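Local coordinates for peridinin-chlorophyll A protein (Amphidinium carterae, PDB 2C9E) that probably serves as a water-soluble antenna that captures blue-green sunlight through its bound peridinin and chlorophyll a, at residues K125-G129 with N130-E134; K137-D140 with S141-L145; K216-A219 with D220-K224. All blocks are in the same frame, centred on the assembly; numbering follows the deposited sequence.

Interaction 1: residues K125-G129 with N130-E134; sequences KLFAG and NNAFE. Unlike the reference sequence in segment 125-129: Ala128 (reference Gly). With PID (peridinin), chain D.
Asn130 and Phe127 meet where helix 119-128 ends and the chain turns into helix 132-152, and both also touch a peridinin. Polar bonds hold the turn itself. Asn130 N donates to Phe127 O at 2.8 Å with a nearly straight N-H...O angle of 161°. A water links the two sides by donating to Leu126 O at 2.6 Å and to Asn130 OD1. At the start of the next helix Asn131 is the N-cap residue: its OD1 accepts from Glu134 N at 2.8 Å, in the carbonyl plane and on a lone pair.

The bond to the pigment comes from the other branch of the same Asn130 amide. Asn130 ND2 donates to peridinin O3, the lactone carbonyl oxygen, at 3.0 Å; the N-H...O angle of 138° shows a clear bend. Gln123 gives the pigment a further hydrogen bond.

Apolar contact fills the flank. With CG anti to the backbone N (chi1 -179°), the Phe127 ring turns one face to the epoxide-bearing end ring of peridinin, with C6 and C1 over it, C1 offset toward the rim. The far end of the phenyl reaches the next helix, where Phe127 CZ meets Ala132 CB at 3.6 Å. Leu126 rests along the conjugated chain, with its CD1 3.5 Å from peridinin C15.

The water on OD1 and the pigment on ND2 tell the two branches of the Asn130 amide apart and together restrain its rotation. A donor at O3 would probably draw electron density toward the lactone carbonyl, which is conjugated with the polyene, consistent with the protein environment modulating the spectral properties of its pigments.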
loop_
_atom_site.group_PDB
_atom_site.type_symbol
_atom_site.label_atom_id
_atom_site.label_comp_id
_atom_site.label_asym_id
_atom_site.label_seq_id
_atom_site.Cartn_x
_atom_site.Cartn_y
_atom_site.Cartn_z
ATOM N N LYS A 125 16.485 3.209 -14.822
ATOM C CA LYS A 125 17.402 3.593 -13.754
ATOM C C LYS A 125 17.745 2.407 -12.870
ATOM O O LYS A 125 18.863 2.329 -12.361
ATOM C CB LYS A 125 16.830 4.684 -12.819
ATOM C CG LYS A 125 16.489 6.054 -13.444
ATOM C CD LYS A 125 16.100 7.087 -12.358
ATOM C CE LYS A 125 15.901 8.567 -12.892
ATOM N NZ LYS A 125 14.614 8.835 -13.658
ATOM N N LEU A 126 16.793 1.503 -12.640
ATOM C CA LEU A 126 17.050 0.365 -11.760
ATOM C C LEU A 126 18.070 -0.581 -12.448
ATOM O O LEU A 126 19.037 -1.097 -11.829
ATOM C CB LEU A 126 15.718 -0.340 -11.411
ATOM C CG LEU A 126 14.717 0.421 -10.480
ATOM C CD1 LEU A 126 13.344 -0.232 -10.457
ATOM C CD2 LEU A 126 15.232 0.460 -9.050
ATOM N N PHE A 127 17.869 -0.789 -13.737
ATOM C CA PHE A 127 18.783 -1.623 -14.502
ATOM C C PHE A 127 20.195 -0.997 -14.458
ATOM O O PHE A 127 21.179 -1.693 -14.191
ATOM C CB PHE A 127 18.318 -1.719 -15.952
ATOM C CG PHE A 127 19.194 -2.582 -16.825
ATOM C CD1 PHE A 127 19.453 -3.896 -16.491
ATOM C CD2 PHE A 127 19.640 -2.113 -18.070
ATOM C CE1 PHE A 127 20.134 -4.753 -17.397
ATOM C CE2 PHE A 127 20.320 -2.954 -18.969
ATOM C CZ PHE A 127 20.560 -4.279 -18.624
ATOM N N ALA A 128 20.298 0.310 -14.693
ATOM C CA ALA A 128 21.595 0.942 -14.692
ATOM C C ALA A 128 22.356 0.741 -13.389
ATOM O O ALA A 128 23.564 0.808 -13.370
ATOM C CB ALA A 128 21.449 2.383 -14.970
ATOM N N GLY A 129 21.645 0.509 -12.297
ATOM C CA GLY A 129 22.304 0.293 -11.024
ATOM C C GLY A 129 22.564 -1.169 -10.736
ATOM O O GLY A 129 23.076 -1.491 -9.664
ATOM N N ASN A 130 22.199 -2.059 -11.654
ATOM C CA ASN A 130 22.460 -3.476 -11.446
ATOM C C ASN A 130 23.546 -3.949 -12.429
ATOM O O ASN A 130 23.974 -3.212 -13.356
ATOM C CB ASN A 130 21.216 -4.358 -11.695
ATOM C CG ASN A 130 20.037 -4.031 -10.778
ATOM O OD1 ASN A 130 20.203 -3.601 -9.625
ATOM N ND2 ASN A 130 18.832 -4.258 -11.288
ATOM N N ASN A 131 24.025 -5.167 -12.215
ATOM C CA ASN A 131 24.980 -5.702 -13.154
ATOM C C ASN A 131 24.080 -6.155 -14.293
ATOM O O ASN A 131 23.130 -6.915 -14.091
ATOM C CB ASN A 131 25.714 -6.886 -12.557
ATOM C CG ASN A 131 26.510 -7.619 -13.591
ATOM O OD1 ASN A 131 25.962 -8.390 -14.409
ATOM N ND2 ASN A 131 27.812 -7.367 -13.598
ATOM N N ALA A 132 24.361 -5.699 -15.496
ATOM C CA ALA A 132 23.499 -6.054 -16.606
ATOM C C ALA A 132 23.290 -7.540 -16.908
ATOM O O ALA A 132 22.152 -7.951 -17.163
ATOM C CB ALA A 132 23.943 -5.323 -17.858
ATOM N N PHE A 133 24.358 -8.345 -16.907
ATOM C CA PHE A 133 24.232 -9.767 -17.193
ATOM C C PHE A 133 23.388 -10.404 -16.080
ATOM O O PHE A 133 22.565 -11.314 -16.289
ATOM C CB PHE A 133 25.622 -10.458 -17.224
ATOM C CG PHE A 133 26.424 -10.254 -18.505
ATOM C CD1 PHE A 133 25.859 -10.465 -19.761
ATOM C CD2 PHE A 133 27.771 -9.876 -18.433
ATOM C CE1 PHE A 133 26.632 -10.298 -20.949
ATOM C CE2 PHE A 133 28.551 -9.711 -19.595
ATOM C CZ PHE A 133 27.980 -9.921 -20.857
ATOM N N GLU A 134 23.623 -9.936 -14.872
ATOM C CA GLU A 134 22.896 -10.466 -13.742
ATOM C C GLU A 134 21.392 -10.188 -13.899
ATOM O O GLU A 134 20.592 -11.101 -13.871
ATOM C CB GLU A 134 23.457 -9.849 -12.471
ATOM C CG GLU A 134 23.023 -10.537 -11.225
ATOM C CD GLU A 134 23.996 -10.280 -10.057
ATOM O OE1 GLU A 134 24.768 -9.305 -10.106
ATOM O OE2 GLU A 134 23.964 -11.072 -9.078
HETATM C C1 PID D . 15.625 -3.430 -18.658
HETATM C C2 PID D . 16.123 -3.508 -20.104
HETATM C C3 PID D . 15.843 -4.911 -20.648
HETATM C C4 PID D . 16.617 -5.928 -19.802
HETATM C C5 PID D . 16.101 -6.034 -18.363
HETATM C C6 PID D . 15.688 -4.679 -17.768
HETATM C C7 PID D . 15.834 -4.568 -16.381
HETATM C C8 PID D . 14.805 -4.494 -15.440
HETATM C C9 PID D . 14.988 -4.395 -14.057
HETATM C C10 PID D . 16.192 -4.356 -13.354
HETATM C C11 PID D . 14.002 -4.292 -13.160
HETATM C C12 PID D . 14.534 -4.145 -11.944
HETATM C C13 PID D . 13.795 -3.792 -10.812
HETATM C C14 PID D . 14.247 -3.554 -9.510
HETATM C C15 PID D . 13.330 -3.137 -8.542
HETATM C C16 PID D . 13.637 -2.764 -7.231
HETATM C C17 PID D . 12.631 -2.283 -6.389
HETATM C C18 PID D . 12.862 -1.772 -5.110
HETATM C C19 PID D . 11.834 -1.241 -4.328
HETATM C C20 PID D . 12.099 -0.629 -3.100
HETATM C C21 PID D . 11.171 -0.025 -2.249
HETATM C C22 PID D . 11.612 0.620 -1.089
HETATM C C23 PID D . 10.882 1.260 -0.207
HETATM C C24 PID D . 10.215 1.990 0.658
HETATM C C25 PID D . 9.612 1.409 1.949
HETATM C C26 PID D . 8.317 2.116 2.369
HETATM C C27 PID D . 8.424 3.644 2.355
HETATM C C28 PID D . 8.767 4.075 0.924
HETATM C C29 PID D . 10.110 3.510 0.441
HETATM C C30 PID D . 7.005 5.380 3.216
HETATM C C31 PID D . 5.694 5.795 3.883
HETATM C CM1 PID D . 15.735 -2.038 -18.036
HETATM C CM2 PID D . 17.219 -6.682 -17.541
HETATM C CM3 PID D . 14.891 -6.974 -18.351
HETATM C CM4 PID D . 15.733 -3.691 -9.163
HETATM C CM5 PID D . 9.672 -0.114 -2.548
HETATM C CM6 PID D . 9.288 -0.080 1.797
HETATM C CM7 PID D . 10.653 1.578 3.060
HETATM C CM8 PID D . 10.261 3.873 -1.040
HETATM O O1 PID D . 14.461 -4.189 -18.332
HETATM O O2 PID D . 16.314 -4.987 -21.996
HETATM O O3 PID D . 17.323 -4.534 -13.811
HETATM O O4 PID D . 15.901 -4.196 -12.028
HETATM O O5 PID D . 11.158 4.134 1.188
HETATM O O6 PID D . 7.123 4.093 2.780
HETATM O O7 PID D . 7.937 6.183 3.152
HETATM O O HOH W 1 19.396 -1.236 -9.226
#

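Interaction 2: residues K137-D140 with S141-L145; sequences KAYD and SFKAL. With DGD (digalactosyl diacyl glycerol (dgdg)), chain G.
Tyr139, with Phe142 and Lys143 about one turn further along helix 132-152, lines the pocket of a bound digalactosyl diacyl glycerol. The two aromatic rings meet obliquely: Tyr139 CE1 lies at the edge of the Phe142 ring, near its plane, 3.9 Å from CD2. Lys143 covers a face of the tyrosine in a CH-pi contact, its CG being 3.9 Å from the ring centroid and 19° off the normal. Lys143 CD lies 3.6 Å from Tyr139 CE2, and beyond it a bend at chi3 (-78°) sets the direction of CE and NZ, NZ ending near the outer galactose.

The lipid meets these groups along its length. Its acyl carbon C2B sits over the centre of the Phe142 ring, 3.7 Å above the plane. The outer galactose oxygen O5E lies in the plane of the Tyr139 ring, at its edge, while Tyr139 OH approaches C5D of the inner sugar at 3.6 Å. Were Tyr139 an alanine, the methylenes of Lys143 would probably lose their aromatic support and a gap is likely to open beside the inner galactose.

Backbone bonds set the spacing. Ala138 O accepts twice, from Phe142 N at 2.8 Å and from Ser141 OG at 3.0 Å, so the serine hydroxyl is satisfied within its own helix. Elsewhere, Ser141 touches Phe10 and Ala13 of helix 2-18.

Asp140 OD1 and Lys143 NZ form only a long salt bridge of 4.0 Å. The contact is therefore graded along the lipid: the two rings and Ala138 CB meet the acyl root, glycerol and inner sugar, the Lys143 methylenes backing the tyrosine ring, while a loose ion pair would lend a mild polar field around the outer galactose.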
loop_
_atom_site.group_PDB
_atom_site.type_symbol
_atom_site.label_atom_id
_atom_site.label_comp_id
_atom_site.label_asym_id
_atom_site.label_seq_id
_atom_site.Cartn_x
_atom_site.Cartn_y
_atom_site.Cartn_z
ATOM N N LYS A 137 19.661 -12.327 -16.659
ATOM C CA LYS A 137 19.462 -13.691 -16.215
ATOM C C LYS A 137 18.248 -13.713 -15.249
ATOM O O LYS A 137 17.400 -14.597 -15.323
ATOM C CB LYS A 137 20.748 -14.188 -15.524
ATOM C CG LYS A 137 20.636 -15.576 -14.860
ATOM C CD LYS A 137 22.006 -16.062 -14.446
ATOM C CE LYS A 137 21.896 -16.854 -13.197
ATOM N NZ LYS A 137 21.913 -15.868 -12.033
ATOM N N ALA A 138 18.169 -12.751 -14.345
ATOM C CA ALA A 138 17.028 -12.668 -13.437
ATOM C C ALA A 138 15.693 -12.508 -14.227
ATOM O O ALA A 138 14.695 -13.166 -13.925
ATOM C CB ALA A 138 17.218 -11.492 -12.498
ATOM N N TYR A 139 15.687 -11.650 -15.240
ATOM C CA TYR A 139 14.475 -11.431 -16.026
ATOM C C TYR A 139 14.069 -12.691 -16.771
ATOM O O TYR A 139 12.882 -13.014 -16.878
ATOM C CB TYR A 139 14.643 -10.264 -17.025
ATOM C CG TYR A 139 13.381 -10.002 -17.846
ATOM C CD1 TYR A 139 12.189 -9.608 -17.223
ATOM C CD2 TYR A 139 13.370 -10.186 -19.224
ATOM C CE1 TYR A 139 11.042 -9.411 -17.951
ATOM C CE2 TYR A 139 12.215 -9.991 -19.964
ATOM C CZ TYR A 139 11.064 -9.601 -19.318
ATOM O OH TYR A 139 9.933 -9.340 -20.048
ATOM N N ASP A 140 15.027 -13.428 -17.306
ATOM C CA ASP A 140 14.586 -14.648 -17.963
ATOM C C ASP A 140 13.952 -15.613 -16.971
ATOM O O ASP A 140 12.983 -16.294 -17.313
ATOM C CB ASP A 140 15.703 -15.293 -18.804
ATOM C CG ASP A 140 15.457 -15.050 -20.312
ATOM O OD1 ASP A 140 15.665 -13.903 -20.790
ATOM O OD2 ASP A 140 14.956 -15.974 -21.013
ATOM N N SER A 141 14.453 -15.635 -15.732
ATOM C CA SER A 141 13.874 -16.516 -14.712
ATOM C C SER A 141 12.516 -15.944 -14.248
ATOM O O SER A 141 11.629 -16.696 -13.867
ATOM C CB SER A 141 14.835 -16.694 -13.523
ATOM O OG SER A 141 14.562 -15.758 -12.490
ATOM N N PHE A 142 12.362 -14.613 -14.287
ATOM C CA PHE A 142 11.057 -13.978 -13.953
ATOM C C PHE A 142 9.991 -14.420 -15.011
ATOM O O PHE A 142 8.854 -14.797 -14.671
ATOM C CB PHE A 142 11.189 -12.453 -13.944
ATOM C CG PHE A 142 9.866 -11.720 -13.798
ATOM C CD1 PHE A 142 9.180 -11.709 -12.599
ATOM C CD2 PHE A 142 9.315 -11.030 -14.869
ATOM C CE1 PHE A 142 7.974 -11.007 -12.487
ATOM C CE2 PHE A 142 8.123 -10.347 -14.736
ATOM C CZ PHE A 142 7.472 -10.337 -13.562
ATOM N N LYS A 143 10.372 -14.402 -16.294
ATOM C CA LYS A 143 9.457 -14.831 -17.321
ATOM C C LYS A 143 9.002 -16.265 -17.090
ATOM O O LYS A 143 7.807 -16.570 -17.187
ATOM C CB LYS A 143 10.111 -14.715 -18.684
ATOM C CG LYS A 143 10.438 -13.267 -19.080
ATOM C CD LYS A 143 10.577 -13.151 -20.569
ATOM C CE LYS A 143 11.905 -13.649 -21.071
ATOM N NZ LYS A 143 12.147 -13.190 -22.481
ATOM N N ALA A 144 9.938 -17.154 -16.763
ATOM C CA ALA A 144 9.549 -18.557 -16.551
ATOM C C ALA A 144 8.582 -18.659 -15.375
ATOM O O ALA A 144 7.657 -19.462 -15.377
ATOM C CB ALA A 144 10.796 -19.437 -16.341
ATOM N N LEU A 145 8.775 -17.844 -14.358
ATOM C CA LEU A 145 7.838 -17.844 -13.220
ATOM C C LEU A 145 6.436 -17.329 -13.673
ATOM O O LEU A 145 5.397 -17.870 -13.281
ATOM C CB LEU A 145 8.347 -16.891 -12.125
ATOM C CG LEU A 145 8.053 -17.104 -10.658
ATOM C CD1 LEU A 145 8.198 -15.794 -9.993
ATOM C CD2 LEU A 145 6.708 -17.681 -10.407
HETATM C C1A DGD G . 6.399 -4.211 -13.739
HETATM C C2A DGD G . 6.244 -3.414 -12.468
HETATM C C3A DGD G . 4.802 -2.819 -12.319
HETATM C C4A DGD G . 4.521 -2.379 -10.909
HETATM C C5A DGD G . 3.064 -2.563 -10.537
HETATM C C6A DGD G . 2.718 -1.957 -9.203
HETATM C C7A DGD G . 3.348 -2.685 -8.017
HETATM C C8A DGD G . 3.414 -1.793 -6.712
HETATM C C9A DGD G . 2.417 -2.299 -5.581
HETATM C CAA DGD G . 3.119 -3.159 -4.557
HETATM C CBA DGD G . 2.303 -3.667 -3.359
HETATM C CCA DGD G . 1.710 -2.628 -2.408
HETATM C CDA DGD G . 1.066 -3.390 -1.214
HETATM C CEA DGD G . 0.448 -2.508 -0.119
HETATM C CFA DGD G . 1.475 -1.669 0.705
HETATM C CGA DGD G . 1.827 -2.356 2.037
HETATM C CHA DGD G . 3.113 -1.830 2.671
HETATM C CIA DGD G . 4.258 -1.582 1.702
HETATM O O1A DGD G . 5.567 -4.017 -14.633
HETATM C C1B DGD G . 10.569 -7.041 -14.331
HETATM C C2B DGD G . 10.869 -8.000 -13.208
HETATM C C3B DGD G . 12.248 -7.769 -12.606
HETATM C C4B DGD G . 13.343 -8.359 -13.495
HETATM C C5B DGD G . 14.504 -8.921 -12.713
HETATM C C6B DGD G . 15.745 -8.076 -12.972
HETATM C C7B DGD G . 16.317 -7.494 -11.668
HETATM C C8B DGD G . 15.880 -8.270 -10.458
HETATM C C9B DGD G . 15.155 -7.407 -9.444
HETATM C CAB DGD G . 15.821 -7.593 -8.073
HETATM C CBB DGD G . 15.067 -6.909 -6.994
HETATM C CCB DGD G . 15.079 -7.761 -5.770
HETATM C CDB DGD G . 13.677 -8.136 -5.337
HETATM C CEB DGD G . 13.334 -9.481 -5.850
HETATM C CFB DGD G . 12.784 -9.438 -7.236
HETATM C CGB DGD G . 11.439 -8.724 -7.283
HETATM C CHB DGD G . 11.029 -8.452 -8.724
HETATM C CIB DGD G . 11.438 -7.050 -9.216
HETATM O O1B DGD G . 11.443 -6.207 -14.662
HETATM O O1G DGD G . 7.590 -4.575 -14.149
HETATM C C1G DGD G . 7.584 -5.301 -15.333
HETATM C C2G DGD G . 9.026 -5.764 -15.545
HETATM O O2G DGD G . 9.290 -6.796 -14.512
HETATM C C3G DGD G . 9.150 -6.313 -16.973
HETATM O O3G DGD G . 9.198 -5.082 -17.734
HETATM C C1D DGD G . 9.104 -5.259 -19.130
HETATM C C2D DGD G . 8.703 -3.905 -19.812
HETATM O O2D DGD G . 7.400 -3.518 -19.371
HETATM C C3D DGD G . 8.638 -4.133 -21.303
HETATM O O3D DGD G . 8.258 -2.913 -21.970
HETATM C C4D DGD G . 9.967 -4.698 -21.824
HETATM O O4D DGD G . 11.007 -3.745 -21.679
HETATM C C5D DGD G . 10.344 -5.918 -21.009
HETATM O O5D DGD G . 11.944 -6.812 -22.542
HETATM C C6D DGD G . 11.800 -6.241 -21.258
HETATM O O6D DGD G . 10.378 -5.671 -19.606
HETATM C C1E DGD G . 13.016 -6.178 -23.260
HETATM C C2E DGD G . 12.672 -6.166 -24.740
HETATM O O2E DGD G . 11.471 -5.388 -24.944
HETATM C C3E DGD G . 12.431 -7.656 -25.158
HETATM O O3E DGD G . 12.207 -7.747 -26.570
HETATM C C4E DGD G . 13.672 -8.457 -24.774
HETATM O O4E DGD G . 14.805 -7.863 -25.405
HETATM C C5E DGD G . 13.855 -8.346 -23.245
HETATM O O6E DGD G . 14.209 -6.977 -23.081
HETATM C C6E DGD G . 15.026 -9.218 -22.775
HETATM O O5E DGD G . 14.668 -10.603 -22.763
#

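Interaction 3: residues K216-A219 with D220-K224; sequences KMMA and DGIDK. With MG (magnesium ion), chain L; PID (peridinin), chain D.
Asp223, bonded through its backbone N to Ala219 O one turn back at 2.8 Å, carries helix 215-231 into the magnesium site. Its carboxylate chelates the ion in bidentate fashion, with OD1 at 2.5 Å and OD2 at 2.6 Å from the magnesium; the two lengths are nearly equal, consistent with a roughly symmetric grip. With CG anti to the backbone N (chi1 -166°), the carboxylate swings away from its own turn to reach the metal. Ser71 and Asp75, from helix 60-77, also ligate the ion, so the metal ties two helices together.

The second shell is ionic. Lys78 hydrogen-bonds to Asp223 OD2 and also forms a salt bridge with OD1 of Asp220, which probably offsets some of the negative charge gathered near the ion. The other oxygen of Asp220, OD2, receives Lys224 NZ at 2.7 Å on its syn lone pair, so lysines engage both oxygens of that carboxylate.

Behind these groups stands the regular alpha-helical backbone, in which Ile222 N donates to Met218 O at 2.8 Å with an N-H...O angle of 160°. CG1 of Ile222 packs close to the same carbonyl, 3.2 Å from Met218 O. The isoleucine also touches a chlorophyll a, besides Leu74 and Phe290.

Another flank of the helix serves peridinin. Met218 lies against Tyr206 and Ala210 of helix 201-213 and meets Ile222 loosely. Its chain leaves anti to the backbone N and then bends at both chi2 (62°) and chi3, which lays the thioether against the acetate end of the pigment: the terminal CE of Met218 stops 3.6 Å from O7, the ester carbonyl oxygen of peridinin.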
loop_
_atom_site.group_PDB
_atom_site.type_symbol
_atom_site.label_atom_id
_atom_site.label_comp_id
_atom_site.label_asym_id
_atom_site.label_seq_id
_atom_site.Cartn_x
_atom_site.Cartn_y
_atom_site.Cartn_z
ATOM N N LYS A 216 15.869 1.395 9.749
ATOM C CA LYS A 216 15.416 0.335 10.658
ATOM C C LYS A 216 14.097 0.642 11.274
ATOM O O LYS A 216 13.254 -0.241 11.404
ATOM C CB LYS A 216 16.437 0.060 11.775
ATOM C CG LYS A 216 17.641 -0.761 11.313
ATOM C CD LYS A 216 18.413 -1.287 12.528
ATOM C CE LYS A 216 19.672 -2.058 12.110
ATOM N NZ LYS A 216 20.466 -2.570 13.295
ATOM N N MET A 217 13.908 1.895 11.661
ATOM C CA MET A 217 12.650 2.254 12.279
ATOM C C MET A 217 11.521 2.189 11.228
ATOM O O MET A 217 10.350 1.821 11.544
ATOM C CB MET A 217 12.717 3.652 12.919
ATOM C CG MET A 217 11.432 3.936 13.669
ATOM S SD MET A 217 11.423 5.398 14.590
ATOM C CE MET A 217 12.528 4.822 15.894
ATOM N N MET A 218 11.861 2.538 9.992
ATOM C CA MET A 218 10.852 2.498 8.907
ATOM C C MET A 218 10.423 1.033 8.603
ATOM O O MET A 218 9.204 0.720 8.458
ATOM C CB MET A 218 11.435 3.178 7.663
ATOM C CG MET A 218 10.565 3.107 6.395
ATOM S SD MET A 218 8.960 3.895 6.500
ATOM C CE MET A 218 9.315 5.646 6.400
ATOM N N ALA A 219 11.419 0.124 8.502
ATOM C CA ALA A 219 11.086 -1.300 8.249
ATOM C C ALA A 219 10.204 -1.804 9.413
ATOM O O ALA A 219 9.258 -2.592 9.228
ATOM C CB ALA A 219 12.388 -2.177 8.145
ATOM N N ASP A 220 10.516 -1.348 10.614
ATOM C CA ASP A 220 9.754 -1.774 11.777
ATOM C C ASP A 220 8.354 -1.230 11.716
ATOM O O ASP A 220 7.386 -1.890 12.103
ATOM C CB ASP A 220 10.398 -1.309 13.086
ATOM C CG ASP A 220 9.669 -1.891 14.285
ATOM O OD1 ASP A 220 9.720 -3.125 14.416
ATOM O OD2 ASP A 220 9.009 -1.155 15.060
ATOM N N GLY A 221 8.253 0.007 11.258
ATOM C CA GLY A 221 6.939 0.607 11.110
ATOM C C GLY A 221 6.123 -0.174 10.089
ATOM O O GLY A 221 4.945 -0.472 10.301
ATOM N N ILE A 222 6.752 -0.527 8.972
ATOM C CA ILE A 222 6.017 -1.275 7.939
ATOM C C ILE A 222 5.570 -2.606 8.503
ATOM O O ILE A 222 4.442 -3.063 8.268
ATOM C CB ILE A 222 6.884 -1.573 6.709
ATOM C CG1 ILE A 222 7.299 -0.248 6.023
ATOM C CG2 ILE A 222 6.134 -2.546 5.770
ATOM C CD1 ILE A 222 6.102 0.627 5.558
ATOM N N ASP A 223 6.485 -3.243 9.229
ATOM C CA ASP A 223 6.211 -4.535 9.809
ATOM C C ASP A 223 5.045 -4.458 10.782
ATOM O O ASP A 223 4.145 -5.295 10.726
ATOM C CB ASP A 223 7.452 -5.060 10.525
ATOM C CG ASP A 223 7.328 -6.512 10.854
ATOM O OD1 ASP A 223 6.471 -7.143 10.201
ATOM O OD2 ASP A 223 8.062 -7.025 11.729
ATOM N N LYS A 224 5.053 -3.458 11.671
ATOM C CA LYS A 224 3.960 -3.318 12.632
ATOM C C LYS A 224 2.656 -3.072 11.923
ATOM O O LYS A 224 1.590 -3.498 12.397
ATOM C CB LYS A 224 4.245 -2.168 13.615
ATOM C CG LYS A 224 5.088 -2.582 14.876
ATOM C CD LYS A 224 5.392 -1.379 15.725
ATOM C CE LYS A 224 6.138 -1.766 17.002
ATOM N NZ LYS A 224 7.379 -2.589 16.704
HETATM MG MG MG L . 6.931 -9.313 11.394
HETATM C C1 PID D . 15.625 -3.430 -18.658
HETATM C C2 PID D . 16.123 -3.508 -20.104
HETATM C C3 PID D . 15.843 -4.911 -20.648
HETATM C C4 PID D . 16.617 -5.928 -19.802
HETATM C C5 PID D . 16.101 -6.034 -18.363
HETATM C C6 PID D . 15.688 -4.679 -17.768
HETATM C C7 PID D . 15.834 -4.568 -16.381
HETATM C C8 PID D . 14.805 -4.494 -15.440
HETATM C C9 PID D . 14.988 -4.395 -14.057
HETATM C C10 PID D . 16.192 -4.356 -13.354
HETATM C C11 PID D . 14.002 -4.292 -13.160
HETATM C C12 PID D . 14.534 -4.145 -11.944
HETATM C C13 PID D . 13.795 -3.792 -10.812
HETATM C C14 PID D . 14.247 -3.554 -9.510
HETATM C C15 PID D . 13.330 -3.137 -8.542
HETATM C C16 PID D . 13.637 -2.764 -7.231
HETATM C C17 PID D . 12.631 -2.283 -6.389
HETATM C C18 PID D . 12.862 -1.772 -5.110
HETATM C C19 PID D . 11.834 -1.241 -4.328
HETATM C C20 PID D . 12.099 -0.629 -3.100
HETATM C C21 PID D . 11.171 -0.025 -2.249
HETATM C C22 PID D . 11.612 0.620 -1.089
HETATM C C23 PID D . 10.882 1.260 -0.207
HETATM C C24 PID D . 10.215 1.990 0.658
HETATM C C25 PID D . 9.612 1.409 1.949
HETATM C C26 PID D . 8.317 2.116 2.369
HETATM C C27 PID D . 8.424 3.644 2.355
HETATM C C28 PID D . 8.767 4.075 0.924
HETATM C C29 PID D . 10.110 3.510 0.441
HETATM C C30 PID D . 7.005 5.380 3.216
HETATM C C31 PID D . 5.694 5.795 3.883
HETATM C CM1 PID D . 15.735 -2.038 -18.036
HETATM C CM2 PID D . 17.219 -6.682 -17.541
HETATM C CM3 PID D . 14.891 -6.974 -18.351
HETATM C CM4 PID D . 15.733 -3.691 -9.163
HETATM C CM5 PID D . 9.672 -0.114 -2.548
HETATM C CM6 PID D . 9.288 -0.080 1.797
HETATM C CM7 PID D . 10.653 1.578 3.060
HETATM C CM8 PID D . 10.261 3.873 -1.040
HETATM O O1 PID D . 14.461 -4.189 -18.332
HETATM O O2 PID D . 16.314 -4.987 -21.996
HETATM O O3 PID D . 17.323 -4.534 -13.811
HETATM O O4 PID D . 15.901 -4.196 -12.028
HETATM O O5 PID D . 11.158 4.134 1.188
HETATM O O6 PID D . 7.123 4.093 2.780
HETATM O O7 PID D . 7.937 6.183 3.152
#

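Interaction 3 is buried, interaction 2 partly so, and interaction 1 lies at the surface. Interactions 1 and 2 adjoin in sequence and share helix 132-152: the first forms its start, the second two later turns, their centres about 15 Å apart. Interaction 3 belongs to the second of the two peridinin-chlorophyll-binding sequence repeats, its centre about 27 Å from that of interaction 1, yet both touch one peridinin, at opposite ends of the molecule. Chemistry follows place: a water-bridged amide grips a lactone at the outer turn, aromatic and aliphatic groups cradle a lipid in the middle case, and metal coordination with paired ions accompanies pigment packing in the interior.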